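Local atomic coordinates of precorrin-6Y C5,15-methyltransferase (Decarboxylating) (Geobacter metallireducens, PDB entry 3E05), a protein that probably uses S-adenosylmethionine to methylate and decarboxylate a precorrin-6Y ring on the way to adenosylcobalamin, this chain being its C-terminal methyltransferase domain. Residues D[42-47]-D[107-113]; D[132-136]-D[193-197]; D[14-18]-D[83-87]; D[17-22]-D[76-80]; D[165-171]-D[182-187]. All blocks are in the same frame, centred on the assembly; numbering follows the deposited sequence.

Contact 1 (D[42-47]-D[107-113]); sequences LVMWDI and PDPDRVF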
# COMPACT_ATOMS: atom_id res chain seq x y z
N LEU D 42 11.49 26.85 17.89
CA LEU D 42 11.12 27.32 16.54
C LEU D 42 9.72 27.90 16.50
O LEU D 42 8.90 27.62 17.37
CB LEU D 42 11.23 26.20 15.50
CG LEU D 42 12.60 25.55 15.22
CD1 LEU D 42 12.49 24.63 14.02
CD2 LEU D 42 13.69 26.58 14.97
N VAL D 43 9.44 28.68 15.48
CA VAL D 43 8.10 29.16 15.23
C VAL D 43 7.49 28.35 14.07
O VAL D 43 8.10 28.24 13.01
CB VAL D 43 8.05 30.68 14.91
CG1 VAL D 43 6.66 31.12 14.43
CG2 VAL D 43 8.46 31.49 16.16
N MET D 44 6.31 27.79 14.31
CA MET D 44 5.60 26.99 13.33
C MET D 44 4.22 27.59 13.01
O MET D 44 3.49 27.97 13.91
CB MET D 44 5.45 25.56 13.86
CG MET D 44 4.66 24.58 12.96
SD MET D 44 4.71 22.90 13.65
CE MET D 44 3.06 22.40 13.25
N TRP D 45 3.88 27.66 11.73
CA TRP D 45 2.48 27.90 11.33
C TRP D 45 1.78 26.58 10.96
O TRP D 45 2.35 25.78 10.20
CB TRP D 45 2.42 28.83 10.12
CG TRP D 45 3.00 30.22 10.27
CD1 TRP D 45 3.41 30.85 11.42
CD2 TRP D 45 3.18 31.17 9.21
NE1 TRP D 45 3.87 32.12 11.13
CE2 TRP D 45 3.72 32.35 9.79
CE3 TRP D 45 2.95 31.14 7.83
CZ2 TRP D 45 4.03 33.48 9.03
CZ3 TRP D 45 3.27 32.27 7.07
CH2 TRP D 45 3.80 33.42 7.67
N ASP D 46 0.57 26.36 11.47
CA ASP D 46 -0.26 25.23 11.07
C ASP D 46 -1.49 25.84 10.36
O ASP D 46 -2.46 26.27 11.00
CB ASP D 46 -0.63 24.38 12.29
CG ASP D 46 -1.58 23.22 11.99
OD1 ASP D 46 -2.02 22.98 10.83
OD2 ASP D 46 -1.90 22.50 12.96
N ILE D 47 -1.41 25.88 9.03
CA ILE D 47 -2.47 26.45 8.19
C ILE D 47 -3.57 25.44 7.85
O ILE D 47 -3.31 24.41 7.22
CB ILE D 47 -1.89 27.07 6.92
CG1 ILE D 47 -0.89 28.17 7.30
CG2 ILE D 47 -3.02 27.63 6.01
CD1 ILE D 47 -0.01 28.63 6.16
N PRO D 107 4.67 36.03 13.70
CA PRO D 107 6.11 36.08 13.45
C PRO D 107 6.49 35.17 12.28
O PRO D 107 5.75 34.22 11.98
CB PRO D 107 6.73 35.55 14.74
CG PRO D 107 5.67 34.93 15.49
CD PRO D 107 4.35 35.40 15.00
N ASP D 108 7.61 35.50 11.63
CA ASP D 108 8.16 34.68 10.55
C ASP D 108 8.36 33.23 10.98
O ASP D 108 8.82 32.96 12.10
CB ASP D 108 9.46 35.27 10.03
CG ASP D 108 9.27 36.64 9.41
OD1 ASP D 108 8.16 37.21 9.53
OD2 ASP D 108 10.23 37.16 8.80
N PRO D 109 7.96 32.29 10.11
CA PRO D 109 7.99 30.88 10.48
C PRO D 109 9.29 30.17 10.09
O PRO D 109 9.89 30.47 9.06
CB PRO D 109 6.81 30.31 9.71
CG PRO D 109 6.77 31.14 8.43
CD PRO D 109 7.42 32.48 8.75
N ASP D 110 9.71 29.24 10.94
CA ASP D 110 10.75 28.30 10.61
C ASP D 110 10.13 27.09 9.90
O ASP D 110 10.78 26.43 9.11
CB ASP D 110 11.44 27.80 11.87
CG ASP D 110 12.21 28.91 12.58
OD1 ASP D 110 13.24 29.33 12.03
OD2 ASP D 110 11.80 29.33 13.68
N ARG D 111 8.87 26.79 10.25
CA ARG D 111 8.22 25.53 9.87
C ARG D 111 6.77 25.87 9.51
O ARG D 111 6.10 26.58 10.26
CB ARG D 111 8.27 24.53 11.03
CG ARG D 111 9.66 24.08 11.46
CD ARG D 111 10.42 23.43 10.32
NE ARG D 111 11.69 22.86 10.73
CZ ARG D 111 12.86 23.50 10.66
NH1 ARG D 111 12.94 24.74 10.21
NH2 ARG D 111 13.97 22.88 11.08
N VAL D 112 6.30 25.42 8.35
CA VAL D 112 4.90 25.59 8.03
C VAL D 112 4.32 24.26 7.60
O VAL D 112 4.88 23.60 6.72
CB VAL D 112 4.68 26.65 6.93
CG1 VAL D 112 3.21 26.70 6.56
CG2 VAL D 112 5.13 28.03 7.39
N PHE D 113 3.24 23.87 8.25
CA PHE D 113 2.43 22.74 7.83
C PHE D 113 1.15 23.30 7.22
O PHE D 113 0.49 24.15 7.81
CB PHE D 113 2.10 21.78 8.97
CG PHE D 113 1.17 20.66 8.56
CD1 PHE D 113 1.58 19.73 7.58
CD2 PHE D 113 -0.11 20.55 9.10
CE1 PHE D 113 0.70 18.68 7.17
CE2 PHE D 113 -0.98 19.51 8.70
CZ PHE D 113 -0.55 18.57 7.73

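Contact 2 (D[132-136]-D[193-197]); sequences LKSEG and WKSDE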
# COMPACT_ATOMS: atom_id res chain seq x y z
N LEU D 132 9.21 32.68 4.83
CA LEU D 132 9.90 31.52 5.42
C LEU D 132 11.36 31.79 5.74
O LEU D 132 12.11 32.24 4.87
CB LEU D 132 9.78 30.28 4.51
CG LEU D 132 10.17 28.93 5.16
CD1 LEU D 132 9.10 28.47 6.13
CD2 LEU D 132 10.45 27.87 4.08
N LYS D 133 11.74 31.52 6.99
CA LYS D 133 13.10 31.75 7.47
C LYS D 133 14.13 30.83 6.82
O LYS D 133 13.78 29.83 6.19
CB LYS D 133 13.15 31.63 8.99
CG LYS D 133 12.37 32.73 9.72
CD LYS D 133 12.16 32.40 11.18
CE LYS D 133 13.41 32.68 12.02
NZ LYS D 133 13.22 32.23 13.43
N SER D 134 15.40 31.21 6.96
CA SER D 134 16.52 30.43 6.46
C SER D 134 16.49 29.05 7.11
O SER D 134 16.15 28.92 8.29
CB SER D 134 17.84 31.14 6.78
OG SER D 134 18.92 30.45 6.19
N GLU D 135 16.81 28.02 6.31
CA GLU D 135 16.71 26.61 6.72
C GLU D 135 15.28 26.18 7.10
O GLU D 135 15.08 25.22 7.85
CB GLU D 135 17.68 26.28 7.86
CG GLU D 135 19.15 26.51 7.54
CD GLU D 135 20.03 26.25 8.74
OE1 GLU D 135 19.99 27.06 9.70
OE2 GLU D 135 20.75 25.23 8.74
N GLY D 136 14.29 26.89 6.55
CA GLY D 136 12.88 26.58 6.78
C GLY D 136 12.46 25.27 6.11
O GLY D 136 13.14 24.80 5.21
N TRP D 193 11.98 22.20 0.95
CA TRP D 193 13.02 22.96 1.64
C TRP D 193 13.96 23.51 0.59
O TRP D 193 13.92 23.08 -0.57
CB TRP D 193 13.77 22.08 2.66
CG TRP D 193 14.60 20.97 2.05
CD1 TRP D 193 15.96 20.97 1.88
CD2 TRP D 193 14.12 19.72 1.51
NE1 TRP D 193 16.36 19.80 1.28
CE2 TRP D 193 15.26 19.02 1.03
CE3 TRP D 193 12.86 19.13 1.37
CZ2 TRP D 193 15.16 17.75 0.43
CZ3 TRP D 193 12.76 17.86 0.76
CH2 TRP D 193 13.91 17.19 0.31
N LYS D 194 14.79 24.46 0.98
CA LYS D 194 15.77 24.99 0.03
C LYS D 194 17.06 24.21 0.19
O LYS D 194 17.60 24.09 1.31
CB LYS D 194 15.98 26.49 0.23
CG LYS D 194 14.79 27.38 -0.13
CD LYS D 194 14.71 27.62 -1.64
CE LYS D 194 13.57 28.56 -1.98
NZ LYS D 194 13.80 29.94 -1.47
N SER D 195 17.55 23.68 -0.92
CA SER D 195 18.81 22.96 -0.95
C SER D 195 19.98 23.93 -0.76
O SER D 195 21.07 23.53 -0.35
CB SER D 195 18.95 22.20 -2.27
OG SER D 195 19.79 21.08 -2.12
N ASP D 196 19.71 25.22 -1.04
CA ASP D 196 20.64 26.34 -0.85
C ASP D 196 21.20 26.51 0.56
O ASP D 196 22.42 26.49 0.74
CB ASP D 196 19.96 27.66 -1.26
CG ASP D 196 19.71 27.75 -2.75
OD1 ASP D 196 20.66 27.57 -3.54
OD2 ASP D 196 18.55 28.03 -3.13
N GLU D 197 20.30 26.66 1.54
CA GLU D 197 20.62 27.20 2.89
C GLU D 197 21.81 26.52 3.60
O GLU D 197 21.65 25.53 4.31
CB GLU D 197 19.39 27.18 3.81
CG GLU D 197 18.03 27.07 3.12
CD GLU D 197 17.33 28.40 2.90
OE1 GLU D 197 17.83 29.24 2.12
OE2 GLU D 197 16.24 28.59 3.48
O HOH W 1 14.77 26.02 3.41

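Contact 3 (D[14-18]-D[83-87]); sequences DEFAT and NLKKF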
# COMPACT_ATOMS: atom_id res chain seq x y z
N ASP D 14 -9.18 9.11 18.58
CA ASP D 14 -10.49 9.26 19.22
C ASP D 14 -10.47 10.10 20.51
O ASP D 14 -11.51 10.33 21.13
CB ASP D 14 -11.12 7.88 19.43
CG ASP D 14 -11.40 7.16 18.11
OD1 ASP D 14 -11.53 7.84 17.06
OD2 ASP D 14 -11.49 5.92 18.10
N GLU D 15 -9.28 10.57 20.90
CA GLU D 15 -9.13 11.47 22.04
C GLU D 15 -9.28 12.93 21.62
O GLU D 15 -9.30 13.82 22.46
CB GLU D 15 -7.77 11.29 22.72
CG GLU D 15 -7.59 9.95 23.41
CD GLU D 15 -8.28 9.86 24.77
OE1 GLU D 15 -8.68 10.91 25.32
OE2 GLU D 15 -8.41 8.74 25.28
N PHE D 16 -9.36 13.17 20.31
CA PHE D 16 -9.51 14.52 19.79
C PHE D 16 -10.98 14.78 19.45
O PHE D 16 -11.66 13.90 18.91
CB PHE D 16 -8.67 14.75 18.52
CG PHE D 16 -7.19 14.69 18.75
CD1 PHE D 16 -6.48 15.84 19.06
CD2 PHE D 16 -6.50 13.49 18.62
CE1 PHE D 16 -5.09 15.80 19.27
CE2 PHE D 16 -5.11 13.44 18.81
CZ PHE D 16 -4.42 14.60 19.15
N ALA D 17 -11.43 15.99 19.74
CA ALA D 17 -12.70 16.49 19.25
C ALA D 17 -12.49 16.80 17.77
O ALA D 17 -11.63 17.62 17.41
CB ALA D 17 -13.13 17.73 20.00
N THR D 18 -13.25 16.12 16.92
CA THR D 18 -13.04 16.19 15.47
C THR D 18 -14.31 15.82 14.69
O THR D 18 -15.32 15.42 15.28
CB THR D 18 -11.84 15.30 15.02
OG1 THR D 18 -11.49 15.59 13.66
CG2 THR D 18 -12.12 13.80 15.18
N ASN D 83 -9.62 21.02 22.27
CA ASN D 83 -8.42 20.18 22.23
C ASN D 83 -7.19 20.82 22.90
O ASN D 83 -6.47 20.16 23.65
CB ASN D 83 -8.12 19.74 20.79
CG ASN D 83 -9.17 18.78 20.24
OD1 ASN D 83 -9.75 17.96 20.97
ND2 ASN D 83 -9.42 18.87 18.93
N LEU D 84 -6.96 22.10 22.63
CA LEU D 84 -5.83 22.84 23.20
C LEU D 84 -5.88 22.82 24.73
O LEU D 84 -4.85 22.63 25.38
CB LEU D 84 -5.81 24.28 22.69
CG LEU D 84 -5.52 24.50 21.20
CD1 LEU D 84 -5.33 25.98 20.87
CD2 LEU D 84 -4.30 23.72 20.78
N LYS D 85 -7.08 22.99 25.27
CA LYS D 85 -7.34 22.93 26.70
C LYS D 85 -7.13 21.51 27.25
O LYS D 85 -6.46 21.35 28.26
CB LYS D 85 -8.77 23.46 26.96
CG LYS D 85 -9.27 23.38 28.40
CD LYS D 85 -10.37 24.41 28.69
CE LYS D 85 -11.53 24.39 27.67
NZ LYS D 85 -12.41 23.19 27.76
N LYS D 86 -7.69 20.50 26.57
CA LYS D 86 -7.57 19.09 27.01
C LYS D 86 -6.13 18.58 27.08
O LYS D 86 -5.76 17.89 28.04
CB LYS D 86 -8.39 18.18 26.08
CG LYS D 86 -8.33 16.69 26.42
CD LYS D 86 -9.23 15.84 25.53
CE LYS D 86 -9.22 14.40 26.00
NZ LYS D 86 -9.98 13.43 25.19
N PHE D 87 -5.33 18.93 26.08
CA PHE D 87 -3.98 18.38 25.96
C PHE D 87 -2.91 19.32 26.48
O PHE D 87 -1.71 19.02 26.41
CB PHE D 87 -3.71 17.96 24.51
CG PHE D 87 -4.60 16.86 24.05
CD1 PHE D 87 -4.42 15.57 24.54
CD2 PHE D 87 -5.62 17.10 23.14
CE1 PHE D 87 -5.25 14.54 24.13
CE2 PHE D 87 -6.46 16.08 22.72
CZ PHE D 87 -6.27 14.78 23.22

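Contact 4 (D[17-22]-D[76-80]); sequences ATAKKL and YLGFI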
# COMPACT_ATOMS: atom_id res chain seq x y z
N ALA D 17 -11.43 15.99 19.74
CA ALA D 17 -12.70 16.49 19.25
C ALA D 17 -12.49 16.80 17.77
O ALA D 17 -11.63 17.62 17.41
CB ALA D 17 -13.13 17.73 20.00
N THR D 18 -13.25 16.12 16.92
CA THR D 18 -13.04 16.19 15.47
C THR D 18 -14.31 15.82 14.69
O THR D 18 -15.32 15.42 15.28
CB THR D 18 -11.84 15.30 15.02
OG1 THR D 18 -11.49 15.59 13.66
CG2 THR D 18 -12.12 13.80 15.18
N ALA D 19 -14.24 15.97 13.36
CA ALA D 19 -15.30 15.49 12.46
C ALA D 19 -14.78 14.29 11.69
O ALA D 19 -13.59 14.00 11.73
CB ALA D 19 -15.73 16.60 11.50
N LYS D 20 -15.68 13.60 10.99
CA LYS D 20 -15.30 12.51 10.09
C LYS D 20 -14.47 13.05 8.93
O LYS D 20 -14.79 14.09 8.35
CB LYS D 20 -16.56 11.78 9.59
CG LYS D 20 -16.30 10.67 8.58
CD LYS D 20 -17.52 9.78 8.40
CE LYS D 20 -17.53 8.61 9.39
NZ LYS D 20 -16.42 7.64 9.13
N LYS D 21 -13.36 12.36 8.64
CA LYS D 21 -12.42 12.70 7.56
C LYS D 21 -11.54 13.96 7.79
O LYS D 21 -10.72 14.30 6.94
CB LYS D 21 -13.13 12.77 6.19
CG LYS D 21 -13.71 11.44 5.68
CD LYS D 21 -12.65 10.58 5.00
CE LYS D 21 -13.26 9.33 4.36
NZ LYS D 21 -13.96 9.62 3.07
N LEU D 22 -11.71 14.63 8.93
CA LEU D 22 -10.95 15.86 9.20
C LEU D 22 -9.56 15.62 9.81
O LEU D 22 -8.58 16.18 9.34
CB LEU D 22 -11.76 16.84 10.07
CG LEU D 22 -11.05 18.14 10.50
CD1 LEU D 22 -10.75 19.04 9.32
CD2 LEU D 22 -11.82 18.90 11.59
N TYR D 76 -14.82 23.94 13.50
CA TYR D 76 -13.48 23.43 13.76
C TYR D 76 -12.77 24.26 14.82
O TYR D 76 -11.91 23.74 15.54
CB TYR D 76 -12.63 23.34 12.49
CG TYR D 76 -13.23 22.52 11.34
CD1 TYR D 76 -14.32 21.66 11.53
CD2 TYR D 76 -12.67 22.58 10.06
CE1 TYR D 76 -14.85 20.92 10.48
CE2 TYR D 76 -13.19 21.84 9.00
CZ TYR D 76 -14.28 21.01 9.22
OH TYR D 76 -14.81 20.27 8.18
N LEU D 77 -13.12 25.54 14.92
CA LEU D 77 -12.57 26.43 15.95
C LEU D 77 -12.90 25.95 17.37
O LEU D 77 -12.04 26.02 18.27
CB LEU D 77 -13.05 27.86 15.77
CG LEU D 77 -12.54 28.66 14.57
CD1 LEU D 77 -13.39 29.91 14.45
CD2 LEU D 77 -11.06 29.02 14.71
N GLY D 78 -14.13 25.47 17.55
CA GLY D 78 -14.57 24.91 18.82
C GLY D 78 -13.85 23.62 19.18
O GLY D 78 -13.50 23.41 20.36
N PHE D 79 -13.63 22.77 18.17
CA PHE D 79 -12.81 21.55 18.33
C PHE D 79 -11.43 21.92 18.84
O PHE D 79 -10.94 21.35 19.82
CB PHE D 79 -12.64 20.80 16.99
CG PHE D 79 -13.90 20.22 16.43
CD1 PHE D 79 -14.92 19.74 17.25
CD2 PHE D 79 -14.04 20.10 15.04
CE1 PHE D 79 -16.09 19.19 16.69
CE2 PHE D 79 -15.19 19.54 14.48
CZ PHE D 79 -16.21 19.08 15.30
N ILE D 80 -10.80 22.90 18.17
CA ILE D 80 -9.44 23.34 18.51
C ILE D 80 -9.36 23.85 19.96
O ILE D 80 -8.63 23.27 20.77
CB ILE D 80 -8.87 24.37 17.50
CG1 ILE D 80 -8.77 23.73 16.11
CG2 ILE D 80 -7.49 24.83 17.95
CD1 ILE D 80 -8.41 24.69 14.99

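Contact 5 (D[165-171]-D[182-187]); sequences ACVNVAK and ESHNPV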
# COMPACT_ATOMS: atom_id res chain seq x y z
N ALA D 165 6.00 11.73 -0.34
CA ALA D 165 5.93 10.39 0.26
C ALA D 165 4.46 9.95 0.39
O ALA D 165 3.67 10.56 1.11
CB ALA D 165 6.62 10.36 1.61
N CYS D 166 4.10 8.89 -0.33
CA CYS D 166 2.74 8.38 -0.25
C CYS D 166 2.72 7.31 0.81
O CYS D 166 3.43 6.29 0.70
CB CYS D 166 2.26 7.81 -1.59
SG CYS D 166 0.55 7.25 -1.49
N VAL D 167 1.92 7.55 1.83
CA VAL D 167 1.89 6.69 3.01
C VAL D 167 0.56 5.96 3.05
O VAL D 167 -0.50 6.58 3.09
CB VAL D 167 2.13 7.51 4.32
CG1 VAL D 167 1.87 6.65 5.57
CG2 VAL D 167 3.56 8.08 4.33
N ASN D 168 0.65 4.64 3.03
CA ASN D 168 -0.52 3.78 3.12
C ASN D 168 -0.45 2.99 4.42
O ASN D 168 0.55 2.32 4.67
CB ASN D 168 -0.60 2.82 1.92
CG ASN D 168 -1.39 3.39 0.75
OD1 ASN D 168 -2.61 3.43 0.78
ND2 ASN D 168 -0.68 3.85 -0.28
N VAL D 169 -1.51 3.08 5.22
CA VAL D 169 -1.57 2.40 6.52
C VAL D 169 -2.79 1.48 6.55
O VAL D 169 -3.91 1.92 6.26
CB VAL D 169 -1.70 3.44 7.67
CG1 VAL D 169 -1.93 2.73 9.01
CG2 VAL D 169 -0.45 4.38 7.73
N ALA D 170 -2.60 0.21 6.89
CA ALA D 170 -3.74 -0.69 7.18
C ALA D 170 -3.58 -1.21 8.58
O ALA D 170 -2.49 -1.63 8.94
CB ALA D 170 -3.77 -1.84 6.21
N LYS D 171 -4.65 -1.18 9.37
CA LYS D 171 -4.60 -1.57 10.78
C LYS D 171 -5.63 -2.63 11.13
O LYS D 171 -6.73 -2.61 10.60
CB LYS D 171 -4.91 -0.38 11.68
CG LYS D 171 -3.83 0.64 11.81
CD LYS D 171 -4.01 1.37 13.13
CE LYS D 171 -5.19 2.32 13.09
NZ LYS D 171 -5.05 3.34 14.14
N GLU D 182 -7.98 -3.01 8.11
CA GLU D 182 -8.75 -1.96 7.50
C GLU D 182 -7.78 -0.87 7.05
O GLU D 182 -6.95 -0.44 7.83
CB GLU D 182 -9.77 -1.40 8.49
CG GLU D 182 -10.62 -2.48 9.14
CD GLU D 182 -11.84 -1.90 9.82
OE1 GLU D 182 -12.82 -1.58 9.12
OE2 GLU D 182 -11.82 -1.77 11.06
N SER D 183 -7.90 -0.45 5.80
CA SER D 183 -7.02 0.55 5.21
C SER D 183 -7.54 1.94 5.48
O SER D 183 -8.74 2.21 5.41
CB SER D 183 -6.94 0.36 3.68
OG SER D 183 -6.34 -0.87 3.36
N HIS D 184 -6.61 2.82 5.81
CA HIS D 184 -6.86 4.26 5.74
C HIS D 184 -6.70 4.65 4.29
O HIS D 184 -6.05 3.95 3.52
CB HIS D 184 -5.81 5.03 6.54
CG HIS D 184 -5.90 4.86 8.02
ND1 HIS D 184 -4.82 5.01 8.85
CD2 HIS D 184 -6.96 4.58 8.82
CE1 HIS D 184 -5.20 4.83 10.11
NE2 HIS D 184 -6.49 4.57 10.11
N ASN D 185 -7.25 5.79 3.91
CA ASN D 185 -7.01 6.31 2.59
C ASN D 185 -5.56 6.81 2.48
O ASN D 185 -4.96 7.16 3.50
CB ASN D 185 -8.02 7.41 2.27
CG ASN D 185 -9.43 6.85 2.09
OD1 ASN D 185 -9.62 5.64 1.93
ND2 ASN D 185 -10.41 7.73 2.15
N PRO D 186 -4.98 6.78 1.26
CA PRO D 186 -3.57 7.15 1.21
C PRO D 186 -3.39 8.64 1.48
O PRO D 186 -4.29 9.44 1.20
CB PRO D 186 -3.13 6.84 -0.22
CG PRO D 186 -4.33 6.29 -0.93
CD PRO D 186 -5.53 6.47 -0.08
N VAL D 187 -2.25 9.00 2.04
CA VAL D 187 -1.92 10.42 2.20
C VAL D 187 -0.58 10.71 1.55
O VAL D 187 0.40 9.97 1.72
CB VAL D 187 -1.93 10.90 3.71
CG1 VAL D 187 -1.68 12.41 3.81
CG2 VAL D 187 -3.25 10.56 4.41
O HOH W 2 -2.70 5.92 4.80
O HOH W 3 -3.73 2.56 3.01

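Contact 1 (D[42-47]-D[107-113])
Trp45 lays its indole flat against Pro109 and reaches with its nitrogen for the carbonyl of Pro107, so a side chain of strand 43-47 grips the loop entering strand 111-113. CG stands anti to the carbonyl carbon (chi1 -61°), which swings the ring back toward that loop. From the root outward, CB meets Val112 CG2 at 3.9 Å, and CG and CD1 look at Pro109 CB. NE1 gives its hydrogen to Pro107 O at 2.9 Å; this carbonyl points almost straight at the nitrogen but lies somewhat out of the indole plane. CZ2 rests 3.5 Å from Pro109 CD, and Pro109 CG sits over the middle of the six-membered ring as a CH-pi contact, while CE3 turns back to Val112 CG2. Replacing Trp45 by alanine would probably strip Pro109 of its aromatic platform and leave Pro107 O without this donor. Beneath the ring the strands run parallel (13° between their directions), central in the sheet of a class I methyltransferase fold. Where the ladder starts, Val43 O takes two hydrogens, from Asp110 N at 2.8 Å and Arg111 N at 3.2 Å. Val43 N answers with a nearly straight bond of 3.0 Å (173°) to the anti lone pair of Asp110 OD2. Leu42 CD1 lies over the guanidinium of Arg111, 3.6 Å from its CZ, while NH1 bonds to Asp110 O and NH2 to Arg37 O. Backbone bonds, a carboxylate and an indole N-H thus answer one another in this buried strand entry, while hydrocarbon lies over one face of the indole and one of the guanidinium.

Contact 2 (D[132-136]-D[193-197])
Glu197 folds its side chain over the backbone of Glu135, CG 3.5 Å from Glu135 N, with CB against Glu135 CG at 3.8 Å. The two glutamate side chains run antiparallel alongside each other, their carboxylates turned 75° apart, so it is methylenes that touch and not the charged ends. A bend at chi2 (-96°) brings OE2 of Glu197 back to the loop, where it accepts the amide hydrogen of Glu135 N at 2.9 Å. That bond is not a straight one (137°), and the nitrogen comes from above the carboxylate plane. A water gives the same oxygen a second partner: it donates to Glu197 OE2 at 3.0 Å and to Gly136 O at 2.7 Å, and accepts from Lys194 N at 2.9 Å. One water therefore stitches both loops together. Beside it Gly136 O also touches Trp193 CB at 3.8 Å, though the indole itself leads off to pack on Met161 and Glu163. Lys194 likewise turns its charge elsewhere, to a cation-pi contact with Tyr160. Glu197 is the last modelled residue, and the contact lies mostly at the surface. The receiving loop is a type II beta turn from Lys133 to Gly136, with Glu135 taking the positive phi of its third position and a weak bond from Gly136 N to Lys133 O. It is the tight link by which helix 121-131 passes into strand 137-142 in the alternating helix-strand part of this Rossmann-like methyltransferase fold.

Contact 3 (D[14-18]-D[83-87])
Asn83 reads both polar backbone groups of Ala17 with one amide: OD1 accepts from Ala17 N at 2.9 Å, nearly straight (163°), and ND2 donates to Ala17 O at 3.0 Å. Each acceptor is met in its carbonyl plane on a lone pair, and a bond at each end of the amide fixes which is oxygen and keeps the group from turning. A second polar centre lies at Lys86, whose chain, CG anti to the backbone N (chi1 179°), runs fully stretched to the loop. Its NZ forms a salt bridge with Glu15 OE1 at 2.8 Å and also donates to the backbone Glu15 O at 2.8 Å. Glu15 doubles back at chi2, so that carboxylate and carbonyl of one residue hold the same ammonium; Tyr6 adds a weak bond to OE1. The end of helix 74-86 thus holds the N-terminal segment onto the methyltransferase fold, and Ser51 ties in the loop after strand 43-47, its O taking a hydrogen from Asn83 ND2 and its OG bonding to Ala17 O. In this family that loop commonly lies at the cofactor site. Outside the bonds, Ala17 CB packs on the Asn83 amide, and the Phe16 ring stands almost square to that amide. Phe16 and Phe87 meet obliquely, their planes at 38° and centroids 4.8 Å apart, with Phe16 CD1 3.7 Å from Phe87 CE2. Phe87 CZ, at the ring edge, comes 3.3 Å from Glu15 O, while Lys86 CG covers one face of the same ring. Ile56 and Ile11 close in on Phe87, which also meets Tyr6 edge-to-face.

Contact 4 (D[17-22]-D[76-80])
Leu22 sets its CD2 methyl squarely over the Tyr76 ring, 3.7 Å from the centroid and only 9° off the ring normal, a CH-pi contact. CD1 joins it farther out at 3.7 Å from Tyr76 CE2, so both branches of the leucine rest on the phenol. With CG anti to the backbone N (chi1 176°), the isobutyl group is directed at the helix. One turn on, Phe79 lies beneath the backbone of the loop: Thr18 CA stands over the middle of its ring, Ala17 O approaches Phe79 CB at 3.4 Å, and Ala17 CB meets Phe79 CD1 at 3.8 Å. Ala19 CB, at 4.2 Å from Phe79 CE2, and Leu22 CD2, at 4.3 Å from Phe79 CD2, lie at the ring as well. A serine in place of Phe79 would probably open a gap under Thr18 and take away the surface on which both alanines rest. Behind this first shell, a weak bond from Leu22 N to Ala19 O, 3.4 Å long, bends the chain so that it returns to the helix. Thr18 OG1 and Ala17 O are both bonded to Ser51 OG, while Lys21 reaches Met180 of the second subunit. Tyr76 and Phe79, three residues apart on helix 74-86, are thereby roofed by the N-terminal segment, which here lies on the surface of that helix in a Rossmann-like methyltransferase domain, close to the loop that commonly holds S-adenosylmethionine in this fold.

Contact 5 (D[165-171]-D[182-187])
Lys171 and Glu182 bond to each other twice at the tight end of the antiparallel beta hairpin made by strands 161-173 and 180-193: Glu182 N gives to Lys171 O at 2.8 Å and Lys171 N to Glu182 O at 2.9 Å. Val167 and Val187 form a like pair farther along, with Val167 N to Val187 O at 2.9 Å. Between these ladders the register slips by one residue, and the strands part at Asn185. There a water takes over, donating to Val167 O and Asn185 O and accepting weakly from Val169 N. His184 keeps one direct bond, N to Val169 O, and lays its ring alongside Val169, with His184 ND1 3.7 Å from Val169 CG1, while Lys171 CE reaches it obliquely. The tip of Lys171 goes on to a salt bridge with Glu27. The third subunit continues the sheet beside 165-171, and Ser183 and Asn185 are hydrogen-bonded to the second subunit. On the opposite side of the sheet from His184, Asn168 runs alongside Pro186, OD1 at 3.6 Å from Pro186 CB, and Cys166 SG touches that same CB at 3.9 Å.

How the contacts relate
Contacts 1 and 5 sit at opposite sides of the chain's centre, about 26 Å apart between centres, yet both belong to the one sheet: contact 1 in its parallel middle, contact 5 in the antiparallel hairpin at its edge within the chain. Contact 2 adjoins contact 1, 13 Å away between centres, where Lys133 N lies 3.0 Å from Pro109 O. Contacts 3 and 4 share Ala17 and Thr18 and use successive turns of helix 74-86. Contact 4 also touches contact 5, Lys21 CE being 3.9 Å from Asn185 ND2. By the fold, the S-adenosylmethionine site probably lies near Ser51, which meets contacts 3 and 4.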